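Local coordinates for TOG array regulator of axonemal microtubules protein 1 (Mus musculus, PDB 5DN7) that promotes microtubule polymerization through its HEAT-repeat TOG domains, of which this chain is the second, and takes part in ciliogenesis and the control of cilium length, at residues L146-L151 with S184-P189; R247-R252 with Y261-P266. One frame throughout, in Å; residues are numbered along the deposited sequence.

Both contacts belong to the second TOG domain, a solenoid of HEAT repeats. Interaction 1 joins the first helices of two predicted consecutive repeats where they run out into loops, while interaction 2 pairs two irregular segments after the last helix, 237-246. Their centres lie 21 Å apart, their nearest atoms about 10 Å, so they do not touch. Helix 196-213 bridges the gap: A205 packs on L187 of interaction 1, and E204 and V208 meet P251 of interaction 2. Neither contact has a ligand. In other TOG domains the loops within the repeats form the tubulin-binding face, and interaction 1 probably lies at the root of two such loops.

Interaction 1 (L146-L151 with S184-P189); sequences LLLENL and SFDLAP
L148 and L151 face D186 and L187 across two segments at the C-terminal parts of helices 140-148 and 180-187 that run in broadly the same sense, the CA atoms of L148 and D186 7.0 Å apart. This is the stacking of neighbouring repeats in a HEAT solenoid: the two helices are the first of two repeats predicted to follow each other, and the chain here leaves each of them for the loop to its second helix. The contact is small and mostly made by leucine methyls; L148 makes the largest share, using both of its own. CD2 meets CD2 of L187 at 3.6 Å, the two side chains crossing at about a right angle, while CD1 rests on CB of D186. Behind this pair, V162 and C166 of helix 156-172 pack on L148, and A205 of helix 196-213 packs on L187, so both leucines are buried. One turn on, L151 has CG beside its own backbone N (chi1 -83°), which brings CD1 within 3.3 Å of the D186 carbonyl O, a close methyl-to-oxygen contact. Within 146-151, N150 folds back, its ND2 donating to L147 O at 3.1 Å. That oxygen also takes the N150 backbone N-H, and both donors reach it from the same face, ND2 lying 44° above the carbonyl plane.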
loop_
_atom_site.group_PDB
_atom_site.type_symbol
_atom_site.label_atom_id
_atom_site.label_comp_id
_atom_site.label_asym_id
_atom_site.label_seq_id
_atom_site.Cartn_x
_atom_site.Cartn_y
_atom_site.Cartn_z
ATOM N N LEU A 146 4.990 8.938 0.427
ATOM C CA LEU A 146 3.698 9.271 -0.156
ATOM C C LEU A 146 2.592 8.594 0.643
ATOM O O LEU A 146 1.669 9.228 1.105
ATOM C CB LEU A 146 3.621 8.857 -1.624
ATOM C CG LEU A 146 4.644 9.548 -2.523
ATOM C CD1 LEU A 146 4.414 9.212 -3.998
ATOM C CD2 LEU A 146 4.612 11.055 -2.274
ATOM N N LEU A 147 2.738 7.293 0.844
ATOM C CA LEU A 147 1.718 6.484 1.481
ATOM C C LEU A 147 1.435 6.885 2.918
ATOM O O LEU A 147 0.298 6.840 3.367
ATOM C CB LEU A 147 2.142 5.020 1.426
ATOM C CG LEU A 147 1.112 4.003 1.876
ATOM C CD1 LEU A 147 -0.207 4.206 1.091
ATOM C CD2 LEU A 147 1.677 2.606 1.666
ATOM N N LEU A 148 2.480 7.303 3.620
ATOM C CA LEU A 148 2.405 7.593 5.042
ATOM C C LEU A 148 1.702 8.902 5.297
ATOM O O LEU A 148 1.189 9.109 6.397
ATOM C CB LEU A 148 3.798 7.626 5.683
ATOM C CG LEU A 148 4.251 6.236 6.143
ATOM C CD1 LEU A 148 5.757 6.193 6.466
ATOM C CD2 LEU A 148 3.470 5.843 7.339
ATOM N N GLU A 149 1.556 9.762 4.319
ATOM C CA GLU A 149 0.684 10.898 4.480
ATOM C C GLU A 149 -0.752 10.468 4.819
ATOM O O GLU A 149 -1.478 11.211 5.404
ATOM C CB GLU A 149 0.752 11.832 3.278
ATOM C CG GLU A 149 1.969 12.748 3.319
ATOM C CD GLU A 149 2.229 13.549 2.051
ATOM O OE1 GLU A 149 1.356 14.304 1.605
ATOM O OE2 GLU A 149 3.336 13.458 1.502
ATOM N N ASN A 150 -1.105 9.223 4.516
ATOM C CA ASN A 150 -2.463 8.752 4.754
ATOM C C ASN A 150 -2.662 8.195 6.140
ATOM O O ASN A 150 -3.687 7.585 6.422
ATOM C CB ASN A 150 -2.856 7.698 3.737
ATOM C CG ASN A 150 -2.970 8.271 2.360
ATOM O OD1 ASN A 150 -4.034 8.754 1.978
ATOM N ND2 ASN A 150 -1.868 8.238 1.596
ATOM N N LEU A 151 -1.693 8.416 7.016
ATOM C CA LEU A 151 -1.933 8.186 8.437
ATOM C C LEU A 151 -2.907 9.195 9.038
ATOM O O LEU A 151 -3.341 9.028 10.172
ATOM C CB LEU A 151 -0.628 8.223 9.219
ATOM C CG LEU A 151 0.152 6.910 9.214
ATOM C CD1 LEU A 151 1.300 7.013 10.226
ATOM C CD2 LEU A 151 -0.748 5.693 9.504
ATOM N N SER A 184 10.615 6.084 11.387
ATOM C CA SER A 184 10.081 5.881 12.725
ATOM C C SER A 184 9.348 7.121 13.258
ATOM O O SER A 184 8.393 6.989 14.030
ATOM C CB SER A 184 11.185 5.481 13.690
ATOM O OG SER A 184 12.177 6.474 13.760
ATOM N N PHE A 185 9.785 8.311 12.856
ATOM C CA PHE A 185 9.069 9.518 13.260
ATOM C C PHE A 185 7.735 9.623 12.558
ATOM O O PHE A 185 6.767 10.113 13.129
ATOM C CB PHE A 185 9.902 10.776 12.984
ATOM C CG PHE A 185 10.862 11.116 14.089
ATOM C CD1 PHE A 185 11.889 10.253 14.428
ATOM C CD2 PHE A 185 10.745 12.301 14.778
ATOM C CE1 PHE A 185 12.774 10.551 15.446
ATOM C CE2 PHE A 185 11.640 12.615 15.787
ATOM C CZ PHE A 185 12.651 11.728 16.118
ATOM N N ASP A 186 7.690 9.182 11.308
ATOM C CA ASP A 186 6.450 9.183 10.544
ATOM C C ASP A 186 5.476 8.125 11.075
ATOM O O ASP A 186 4.262 8.273 10.944
ATOM C CB ASP A 186 6.714 8.930 9.050
ATOM C CG ASP A 186 7.284 10.152 8.325
ATOM O OD1 ASP A 186 7.203 11.286 8.857
ATOM O OD2 ASP A 186 7.794 9.977 7.189
ATOM N N LEU A 187 6.005 7.060 11.673
ATOM C CA LEU A 187 5.156 5.938 12.106
ATOM C C LEU A 187 4.743 6.060 13.563
ATOM O O LEU A 187 3.754 5.484 13.975
ATOM C CB LEU A 187 5.872 4.604 11.893
ATOM C CG LEU A 187 5.832 3.997 10.487
ATOM C CD1 LEU A 187 6.700 2.758 10.468
ATOM C CD2 LEU A 187 4.395 3.635 10.087
ATOM N N ALA A 188 5.511 6.807 14.344
ATOM C CA ALA A 188 5.239 6.956 15.770
ATOM C C ALA A 188 3.801 7.417 16.120
ATOM O O ALA A 188 3.290 7.013 17.158
ATOM C CB ALA A 188 6.259 7.919 16.387
ATOM N N PRO A 189 3.143 8.239 15.270
ATOM C CA PRO A 189 1.768 8.593 15.651
ATOM C C PRO A 189 0.808 7.404 15.678
ATOM O O PRO A 189 -0.210 7.439 16.369
ATOM C CB PRO A 189 1.347 9.586 14.567
ATOM C CG PRO A 189 2.627 10.181 14.104
ATOM C CD PRO A 189 3.625 9.087 14.164
#

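Interaction 2 (R247-R252 with Y261-P266); sequences RKTLPR and YAILMP
The CA atoms of P251 and Y261, 4.4 Å apart, are the closest CA pair of two irregular segments that run roughly antiparallel, 150° apart end to end. They carry on the hairpin of strands 252-253 and 259-260, but here van der Waals contacts take over from backbone hydrogen bonds. P251 lays CB against CA of Y261. Next to it the methyl of A262 points toward segment 247-252 and is met by two oxygens, T249 OG1 and L250 O, each 3.4 Å from A262 CB. T249 turns OG1 anti to its backbone N (chi1 175°) to face that methyl, and CG2 touches it as well. At the far end I263 reaches out with its chain extended and sets CD1 over one face of the R247 guanidinium, 3.5 Å above the plane and displaced toward the rim, with NH1 the nearest atom. The two side chains cross at about a right angle; the arginine bends at chi2 (-51°), and its CG also comes near CD1. M265 SD adds a looser contact with R247 CG at 4.5 Å. Between R247 and T249 the chain bends through an inverse gamma turn centred on K248. The segments lie against helices 237-246 and 196-213: R244 of the former donates through NH2 to T249 O and packs against A262 and I263, while the latter sets E204 and V208 against P251 and accepts the A262 N-H on E204 OE1. Y261 OH bonds N164 of helix 156-172, and backbone bonds between R252 and E260 tie the adjoining strands.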
loop_
_atom_site.group_PDB
_atom_site.type_symbol
_atom_site.label_atom_id
_atom_site.label_comp_id
_atom_site.label_asym_id
_atom_site.label_seq_id
_atom_site.Cartn_x
_atom_site.Cartn_y
_atom_site.Cartn_z
ATOM N N ARG A 247 10.742 -8.735 23.254
ATOM C CA ARG A 247 10.399 -9.973 22.544
ATOM C C ARG A 247 11.144 -10.026 21.223
ATOM O O ARG A 247 10.738 -9.394 20.246
ATOM C CB ARG A 247 8.900 -10.071 22.284
ATOM C CG ARG A 247 8.062 -10.066 23.529
ATOM C CD ARG A 247 8.555 -11.102 24.518
ATOM N NE ARG A 247 7.491 -11.489 25.438
ATOM C CZ ARG A 247 6.837 -12.649 25.385
ATOM N NH1 ARG A 247 7.140 -13.556 24.463
ATOM N NH2 ARG A 247 5.881 -12.903 26.267
ATOM N N LYS A 248 12.229 -10.781 21.179
ATOM C CA LYS A 248 13.046 -10.783 19.983
ATOM C C LYS A 248 12.433 -11.678 18.903
ATOM O O LYS A 248 13.067 -12.612 18.433
ATOM C CB LYS A 248 14.479 -11.234 20.310
ATOM C CG LYS A 248 15.213 -10.358 21.339
ATOM C CD LYS A 248 15.109 -8.859 21.007
ATOM C CE LYS A 248 15.792 -8.469 19.684
ATOM N NZ LYS A 248 17.040 -7.664 19.897
ATOM N N THR A 249 11.199 -11.397 18.510
ATOM C CA THR A 249 10.575 -12.146 17.428
ATOM C C THR A 249 9.949 -11.145 16.472
ATOM O O THR A 249 9.445 -10.110 16.881
ATOM C CB THR A 249 9.514 -13.165 17.946
ATOM O OG1 THR A 249 8.857 -13.796 16.833
ATOM C CG2 THR A 249 8.481 -12.484 18.845
ATOM N N LEU A 250 10.009 -11.438 15.189
ATOM C CA LEU A 250 9.617 -10.460 14.192
ATOM C C LEU A 250 8.437 -10.977 13.393
ATOM O O LEU A 250 8.262 -12.184 13.289
ATOM C CB LEU A 250 10.796 -10.161 13.265
ATOM C CG LEU A 250 11.992 -9.457 13.904
ATOM C CD1 LEU A 250 13.184 -9.588 12.991
ATOM C CD2 LEU A 250 11.657 -7.984 14.177
ATOM N N PRO A 251 7.634 -10.066 12.811
ATOM C CA PRO A 251 6.598 -10.522 11.884
ATOM C C PRO A 251 7.268 -11.069 10.626
ATOM O O PRO A 251 8.477 -10.915 10.476
ATOM C CB PRO A 251 5.808 -9.241 11.587
ATOM C CG PRO A 251 6.870 -8.181 11.643
ATOM C CD PRO A 251 7.740 -8.591 12.821
ATOM N N ARG A 252 6.506 -11.705 9.744
ATOM C CA ARG A 252 7.053 -12.269 8.515
ATOM C C ARG A 252 6.052 -12.019 7.430
ATOM O O ARG A 252 4.913 -11.619 7.716
ATOM C CB ARG A 252 7.317 -13.781 8.646
ATOM C CG ARG A 252 6.035 -14.607 8.894
ATOM C CD ARG A 252 6.326 -16.117 8.941
ATOM N NE ARG A 252 6.897 -16.599 7.685
ATOM C CZ ARG A 252 6.184 -16.948 6.623
ATOM N NH1 ARG A 252 4.864 -16.880 6.668
ATOM N NH2 ARG A 252 6.790 -17.381 5.522
ATOM N N TYR A 261 1.815 -11.420 12.094
ATOM C CA TYR A 261 2.415 -10.818 13.274
ATOM C C TYR A 261 3.108 -11.857 14.128
ATOM O O TYR A 261 2.722 -13.024 14.148
ATOM C CB TYR A 261 1.356 -10.082 14.116
ATOM C CG TYR A 261 0.816 -8.807 13.502
ATOM C CD1 TYR A 261 0.968 -8.525 12.145
ATOM C CD2 TYR A 261 0.181 -7.862 14.295
ATOM C CE1 TYR A 261 0.473 -7.355 11.598
ATOM C CE2 TYR A 261 -0.324 -6.699 13.759
ATOM C CZ TYR A 261 -0.175 -6.451 12.411
ATOM O OH TYR A 261 -0.675 -5.273 11.900
ATOM N N ALA A 262 4.117 -11.423 14.867
ATOM C CA ALA A 262 4.882 -12.338 15.702
ATOM C C ALA A 262 4.170 -12.623 17.009
ATOM O O ALA A 262 4.257 -13.723 17.556
ATOM C CB ALA A 262 6.274 -11.780 15.974
ATOM N N ILE A 263 3.451 -11.642 17.517
ATOM C CA ILE A 263 2.947 -11.775 18.868
ATOM C C ILE A 263 1.840 -10.759 19.121
ATOM O O ILE A 263 1.882 -9.652 18.586
ATOM C CB ILE A 263 4.116 -11.607 19.891
ATOM C CG1 ILE A 263 3.650 -11.841 21.333
ATOM C CG2 ILE A 263 4.781 -10.233 19.737
ATOM C CD1 ILE A 263 4.798 -12.071 22.308
ATOM N N LEU A 264 0.827 -11.163 19.890
ATOM C CA LEU A 264 -0.170 -10.223 20.403
ATOM C C LEU A 264 0.251 -9.835 21.827
ATOM O O LEU A 264 0.365 -10.676 22.737
ATOM C CB LEU A 264 -1.602 -10.803 20.374
ATOM C CG LEU A 264 -2.062 -11.793 21.448
ATOM C CD1 LEU A 264 -3.555 -12.083 21.369
ATOM C CD2 LEU A 264 -1.262 -13.081 21.373
ATOM N N MET A 265 0.643 -8.572 21.953
ATOM C CA MET A 265 1.081 -8.024 23.222
ATOM C C MET A 265 -0.149 -7.933 24.090
ATOM O O MET A 265 -1.230 -7.612 23.600
ATOM C CB MET A 265 1.701 -6.640 23.030
ATOM C CG MET A 265 3.086 -6.662 22.404
ATOM S SD MET A 265 4.141 -7.951 23.092
ATOM C CE MET A 265 4.626 -7.200 24.644
ATOM N N PRO A 266 -0.014 -8.195 25.373
ATOM C CA PRO A 266 -1.186 -8.184 26.227
ATOM C C PRO A 266 -1.838 -6.818 26.161
ATOM O O PRO A 266 -3.056 -6.768 26.096
ATOM C CB PRO A 266 -0.608 -8.476 27.598
ATOM C CG PRO A 266 0.659 -9.183 27.347
ATOM C CD PRO A 266 0.991 -9.119 25.882
#